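Local coordinates for ORF10 (Moritella marina, PDB 6RIW), which probably extends acyl chains in polyunsaturated fatty acid synthesis, this chain being the ketosynthase–chain length factor didomain of a larger synthase, at residues K464-S476 with I748-Y762. Sequence-based numbering, arbitrary orientation.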
loop_
_atom_site.group_PDB
_atom_site.type_symbol
_atom_site.label_atom_id
_atom_site.label_comp_id
_atom_site.label_asym_id
_atom_site.label_seq_id
_atom_site.Cartn_x
_atom_site.Cartn_y
_atom_site.Cartn_z
ATOM N N LYS A 464 11.870 -23.282 9.551
ATOM C CA LYS A 464 13.256 -23.563 9.221
ATOM C C LYS A 464 14.153 -22.503 9.849
ATOM O O LYS A 464 13.743 -21.340 10.005
ATOM C CB LYS A 464 13.469 -23.571 7.707
ATOM C CG LYS A 464 12.546 -24.490 6.963
ATOM C CD LYS A 464 13.138 -24.873 5.632
ATOM C CE LYS A 464 12.755 -23.899 4.551
ATOM N NZ LYS A 464 11.276 -23.726 4.506
ATOM N N PRO A 465 15.376 -22.875 10.226
ATOM C CA PRO A 465 16.316 -21.877 10.747
ATOM C C PRO A 465 16.614 -20.836 9.681
ATOM O O PRO A 465 16.589 -21.126 8.485
ATOM C CB PRO A 465 17.570 -22.698 11.085
ATOM C CG PRO A 465 17.123 -24.136 11.105
ATOM C CD PRO A 465 15.971 -24.225 10.147
ATOM N N ARG A 466 16.870 -19.609 10.129
ATOM C CA ARG A 466 17.194 -18.527 9.199
ATOM C C ARG A 466 18.590 -18.740 8.608
ATOM O O ARG A 466 19.442 -19.405 9.200
ATOM C CB ARG A 466 17.140 -17.175 9.920
ATOM C CG ARG A 466 18.321 -17.038 10.900
ATOM C CD ARG A 466 18.626 -15.611 11.251
ATOM N NE ARG A 466 19.083 -14.796 10.124
ATOM C CZ ARG A 466 20.343 -14.704 9.695
ATOM N NH1 ARG A 466 21.322 -15.409 10.263
ATOM N NH2 ARG A 466 20.626 -13.893 8.685
ATOM N N GLU A 467 18.813 -18.192 7.420
ATOM C CA GLU A 467 20.115 -18.211 6.769
ATOM C C GLU A 467 20.346 -16.863 6.111
ATOM O O GLU A 467 19.385 -16.164 5.768
ATOM C CB GLU A 467 20.251 -19.296 5.686
ATOM C CG GLU A 467 19.391 -20.528 5.817
ATOM C CD GLU A 467 19.468 -21.395 4.562
ATOM O OE1 GLU A 467 18.528 -22.192 4.321
ATOM O OE2 GLU A 467 20.459 -21.242 3.813
ATOM N N PRO A 468 21.608 -16.480 5.890
ATOM C CA PRO A 468 21.870 -15.303 5.052
ATOM C C PRO A 468 21.178 -15.434 3.704
ATOM O O PRO A 468 20.929 -16.534 3.201
ATOM C CB PRO A 468 23.397 -15.298 4.896
ATOM C CG PRO A 468 23.894 -15.999 6.121
ATOM C CD PRO A 468 22.853 -17.051 6.436
ATOM N N LEU A 469 20.853 -14.288 3.128
ATOM C CA LEU A 469 20.239 -14.232 1.811
ATOM C C LEU A 469 21.319 -13.952 0.788
ATOM O O LEU A 469 22.130 -13.048 0.985
ATOM C CB LEU A 469 19.184 -13.127 1.762
ATOM C CG LEU A 469 17.926 -13.337 2.594
ATOM C CD1 LEU A 469 17.189 -12.011 2.693
ATOM C CD2 LEU A 469 17.055 -14.383 1.925
ATOM N N ALA A 470 21.310 -14.681 -0.319
ATOM C CA ALA A 470 22.222 -14.390 -1.412
ATOM C C ALA A 470 21.523 -13.526 -2.450
ATOM O O ALA A 470 20.435 -13.870 -2.901
ATOM C CB ALA A 470 22.716 -15.689 -2.058
ATOM N N ILE A 471 22.149 -12.419 -2.845
ATOM C CA ILE A 471 21.639 -11.596 -3.944
ATOM C C ILE A 471 22.191 -12.161 -5.248
ATOM O O ILE A 471 23.411 -12.162 -5.449
ATOM C CB ILE A 471 22.051 -10.121 -3.780
ATOM C CG1 ILE A 471 21.578 -9.555 -2.445
ATOM C CG2 ILE A 471 21.543 -9.295 -4.975
ATOM C CD1 ILE A 471 22.189 -8.165 -2.042
ATOM N N ILE A 472 21.309 -12.653 -6.121
ATOM C CA ILE A 472 21.720 -13.339 -7.345
ATOM C C ILE A 472 21.238 -12.646 -8.608
ATOM O O ILE A 472 21.592 -13.079 -9.715
ATOM C CB ILE A 472 21.253 -14.811 -7.344
ATOM C CG1 ILE A 472 19.715 -14.885 -7.298
ATOM C CG2 ILE A 472 21.800 -15.518 -6.132
ATOM C CD1 ILE A 472 19.175 -16.300 -7.427
ATOM N N GLY A 473 20.467 -11.574 -8.506
ATOM C CA GLY A 473 20.027 -10.897 -9.699
ATOM C C GLY A 473 19.700 -9.476 -9.296
ATOM O O GLY A 473 19.193 -9.294 -8.184
ATOM N N MET A 474 20.045 -8.484 -10.123
ATOM C CA MET A 474 19.803 -7.075 -9.803
ATOM C C MET A 474 19.559 -6.287 -11.086
ATOM O O MET A 474 20.114 -6.604 -12.148
ATOM C CB MET A 474 20.978 -6.417 -9.050
ATOM C CG MET A 474 21.475 -7.138 -7.794
ATOM S SD MET A 474 22.503 -6.134 -6.703
ATOM C CE MET A 474 23.927 -5.802 -7.720
ATOM N N ASP A 475 18.754 -5.225 -10.968
ATOM C CA ASP A 475 18.702 -4.185 -11.995
ATOM C C ASP A 475 18.313 -2.865 -11.336
ATOM O O ASP A 475 17.713 -2.843 -10.260
ATOM C CB ASP A 475 17.738 -4.525 -13.135
ATOM C CG ASP A 475 17.876 -3.556 -14.338
ATOM O OD1 ASP A 475 19.005 -3.092 -14.647
ATOM O OD2 ASP A 475 16.844 -3.241 -14.967
ATOM N N SER A 476 18.662 -1.761 -11.994
ATOM C CA SER A 476 18.462 -0.448 -11.401
ATOM C C SER A 476 18.194 0.584 -12.485
ATOM O O SER A 476 18.803 0.549 -13.557
ATOM C CB SER A 476 19.687 -0.036 -10.586
ATOM O OG SER A 476 20.826 0.054 -11.434
ATOM N N ILE A 748 15.999 -6.644 -6.846
ATOM C CA ILE A 748 16.966 -7.702 -6.579
ATOM C C ILE A 748 16.207 -9.016 -6.467
ATOM O O ILE A 748 15.008 -9.053 -6.186
ATOM C CB ILE A 748 17.796 -7.463 -5.290
ATOM C CG1 ILE A 748 16.914 -7.421 -4.045
ATOM C CG2 ILE A 748 18.679 -6.226 -5.431
ATOM C CD1 ILE A 748 17.744 -7.317 -2.721
ATOM N N VAL A 749 16.925 -10.104 -6.716
ATOM C CA VAL A 749 16.426 -11.455 -6.507
ATOM C C VAL A 749 17.260 -12.053 -5.394
ATOM O O VAL A 749 18.492 -11.980 -5.443
ATOM C CB VAL A 749 16.536 -12.314 -7.780
ATOM C CG1 VAL A 749 16.124 -13.753 -7.469
ATOM C CG2 VAL A 749 15.719 -11.724 -8.937
ATOM N N VAL A 750 16.599 -12.626 -4.390
ATOM C CA VAL A 750 17.291 -13.248 -3.274
ATOM C C VAL A 750 16.843 -14.704 -3.147
ATOM O O VAL A 750 15.692 -15.061 -3.418
ATOM C CB VAL A 750 17.088 -12.486 -1.940
ATOM C CG1 VAL A 750 17.746 -11.098 -1.997
ATOM C CG2 VAL A 750 15.583 -12.383 -1.553
ATOM N N LYS A 751 17.777 -15.546 -2.725
ATOM C CA LYS A 751 17.528 -16.933 -2.357
ATOM C C LYS A 751 18.317 -17.221 -1.093
ATOM O O LYS A 751 19.304 -16.529 -0.809
ATOM C CB LYS A 751 17.980 -17.899 -3.463
ATOM C CG LYS A 751 17.007 -18.075 -4.638
ATOM C CD LYS A 751 17.566 -19.193 -5.544
ATOM C CE LYS A 751 16.636 -19.615 -6.654
ATOM N NZ LYS A 751 17.306 -20.690 -7.463
ATOM N N PRO A 752 17.932 -18.240 -0.319
ATOM C CA PRO A 752 18.767 -18.648 0.820
ATOM C C PRO A 752 20.168 -19.006 0.342
ATOM O O PRO A 752 20.342 -19.563 -0.744
ATOM C CB PRO A 752 18.038 -19.873 1.391
ATOM C CG PRO A 752 16.653 -19.791 0.861
ATOM C CD PRO A 752 16.770 -19.129 -0.491
ATOM N N SER A 753 21.175 -18.638 1.146
ATOM C CA SER A 753 22.557 -18.848 0.709
ATOM C C SER A 753 22.844 -20.323 0.404
ATOM O O SER A 753 23.663 -20.634 -0.475
ATOM C CB SER A 753 23.520 -18.318 1.777
ATOM O OG SER A 753 24.818 -18.839 1.586
ATOM N N SER A 754 22.175 -21.247 1.091
ATOM C CA SER A 754 22.463 -22.659 0.852
ATOM C C SER A 754 21.941 -23.170 -0.487
ATOM O O SER A 754 22.329 -24.274 -0.895
ATOM C CB SER A 754 21.870 -23.502 1.974
ATOM O OG SER A 754 20.462 -23.391 1.932
ATOM N N GLN A 755 21.120 -22.399 -1.210
ATOM C CA GLN A 755 20.529 -22.890 -2.447
ATOM C C GLN A 755 20.978 -22.121 -3.687
ATOM O O GLN A 755 20.279 -22.134 -4.700
ATOM C CB GLN A 755 19.004 -22.887 -2.337
ATOM C CG GLN A 755 18.485 -23.746 -1.193
ATOM C CD GLN A 755 18.843 -25.226 -1.363
ATOM O OE1 GLN A 755 19.138 -25.689 -2.468
ATOM N NE2 GLN A 755 18.841 -25.967 -0.260
ATOM N N VAL A 756 22.146 -21.484 -3.661
ATOM C CA VAL A 756 22.655 -20.810 -4.847
ATOM C C VAL A 756 24.047 -21.348 -5.126
ATOM O O VAL A 756 24.736 -21.821 -4.223
ATOM C CB VAL A 756 22.720 -19.284 -4.669
ATOM C CG1 VAL A 756 21.338 -18.725 -4.339
ATOM C CG2 VAL A 756 23.716 -18.940 -3.573
ATOM N N THR A 757 24.473 -21.224 -6.374
ATOM C CA THR A 757 25.852 -21.551 -6.718
ATOM C C THR A 757 26.724 -20.292 -6.697
ATOM O O THR A 757 26.235 -19.162 -6.814
ATOM C CB THR A 757 25.935 -22.231 -8.084
ATOM O OG1 THR A 757 25.401 -21.368 -9.092
ATOM C CG2 THR A 757 25.137 -23.530 -8.087
ATOM N N ALA A 758 28.038 -20.503 -6.542
ATOM C CA ALA A 758 28.941 -19.384 -6.291
ATOM C C ALA A 758 28.904 -18.360 -7.419
ATOM O O ALA A 758 28.940 -17.153 -7.163
ATOM C CB ALA A 758 30.369 -19.896 -6.070
ATOM N N GLU A 759 28.789 -18.810 -8.668
ATOM C CA GLU A 759 28.875 -17.842 -9.758
ATOM C C GLU A 759 27.608 -17.008 -9.921
ATOM O O GLU A 759 27.589 -16.136 -10.783
ATOM C CB GLU A 759 29.204 -18.535 -11.084
ATOM C CG GLU A 759 28.089 -19.416 -11.649
ATOM C CD GLU A 759 27.898 -20.712 -10.852
ATOM O OE1 GLU A 759 28.811 -21.114 -10.071
ATOM O OE2 GLU A 759 26.823 -21.327 -10.999
ATOM N N GLN A 760 26.574 -17.241 -9.114
ATOM C CA GLN A 760 25.369 -16.420 -9.137
ATOM C C GLN A 760 25.443 -15.199 -8.235
ATOM O O GLN A 760 24.636 -14.285 -8.405
ATOM C CB GLN A 760 24.164 -17.230 -8.657
ATOM C CG GLN A 760 23.832 -18.445 -9.486
ATOM C CD GLN A 760 22.508 -19.000 -9.061
ATOM O OE1 GLN A 760 22.426 -19.780 -8.103
ATOM N NE2 GLN A 760 21.445 -18.562 -9.733
ATOM N N VAL A 761 26.322 -15.194 -7.239
ATOM C CA VAL A 761 26.142 -14.358 -6.060
ATOM C C VAL A 761 26.875 -13.031 -6.236
ATOM O O VAL A 761 28.090 -13.006 -6.454
ATOM C CB VAL A 761 26.622 -15.082 -4.797
ATOM C CG1 VAL A 761 26.463 -14.181 -3.590
ATOM C CG2 VAL A 761 25.827 -16.373 -4.629
ATOM N N TYR A 762 26.128 -11.926 -6.152
ATOM C CA TYR A 762 26.771 -10.622 -6.033
ATOM C C TYR A 762 27.380 -10.461 -4.652
ATOM O O TYR A 762 28.583 -10.217 -4.512
ATOM C CB TYR A 762 25.771 -9.494 -6.299
ATOM C CG TYR A 762 25.364 -9.286 -7.746
ATOM C CD1 TYR A 762 26.123 -8.487 -8.588
ATOM C CD2 TYR A 762 24.203 -9.870 -8.253
ATOM C CE1 TYR A 762 25.745 -8.262 -9.907
ATOM C CE2 TYR A 762 23.804 -9.652 -9.566
ATOM C CZ TYR A 762 24.585 -8.838 -10.389
ATOM O OH TYR A 762 24.201 -8.647 -11.685
HETATM O O HOH W 1 22.238 -15.792 -11.370
#
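A470 and K751 exchange backbone hydrogen bonds in an antiparallel pairing of strands 469-476 and 748-752, part of the thiolase fold of the second ketosynthase-like unit, probably the chain length factor. A beta bulge interrupts the ladder: V749 faces both I472, whose N binds V749 O at 3.0 Å, and G473, whose O receives V749 N.

I472 illustrates how a bulged residue can serve several neighbours. Its CB lies 3.6 Å from Q760 O. A chi1 of 62° wedges CG1 in among the main-chain N and C, toward V749 CG1, whereas CG2 packs 3.7 Å from V756 CG1. At the tip, CD1 rests 3.8 Å from K751 CD.

At the far end, E467 OE2 takes two bonds: S754 OG meets this oxygen's syn lone pair (2.9 Å), and S754 N comes almost head-on to the C-O bond. Replacing E467 by alanine removes the carboxylate and would probably leave the S754 hydroxyl and amide without their shared acceptor.

Just before the bulge, Y762 N binds I471 O, and the Y762 hydroxyl is hydrogen-bonded to D567. Beyond it, M474 CE makes a CH-pi contact, 3.7 Å from the Y762 ring centroid, and SD, over the same face, a Met-aromatic one.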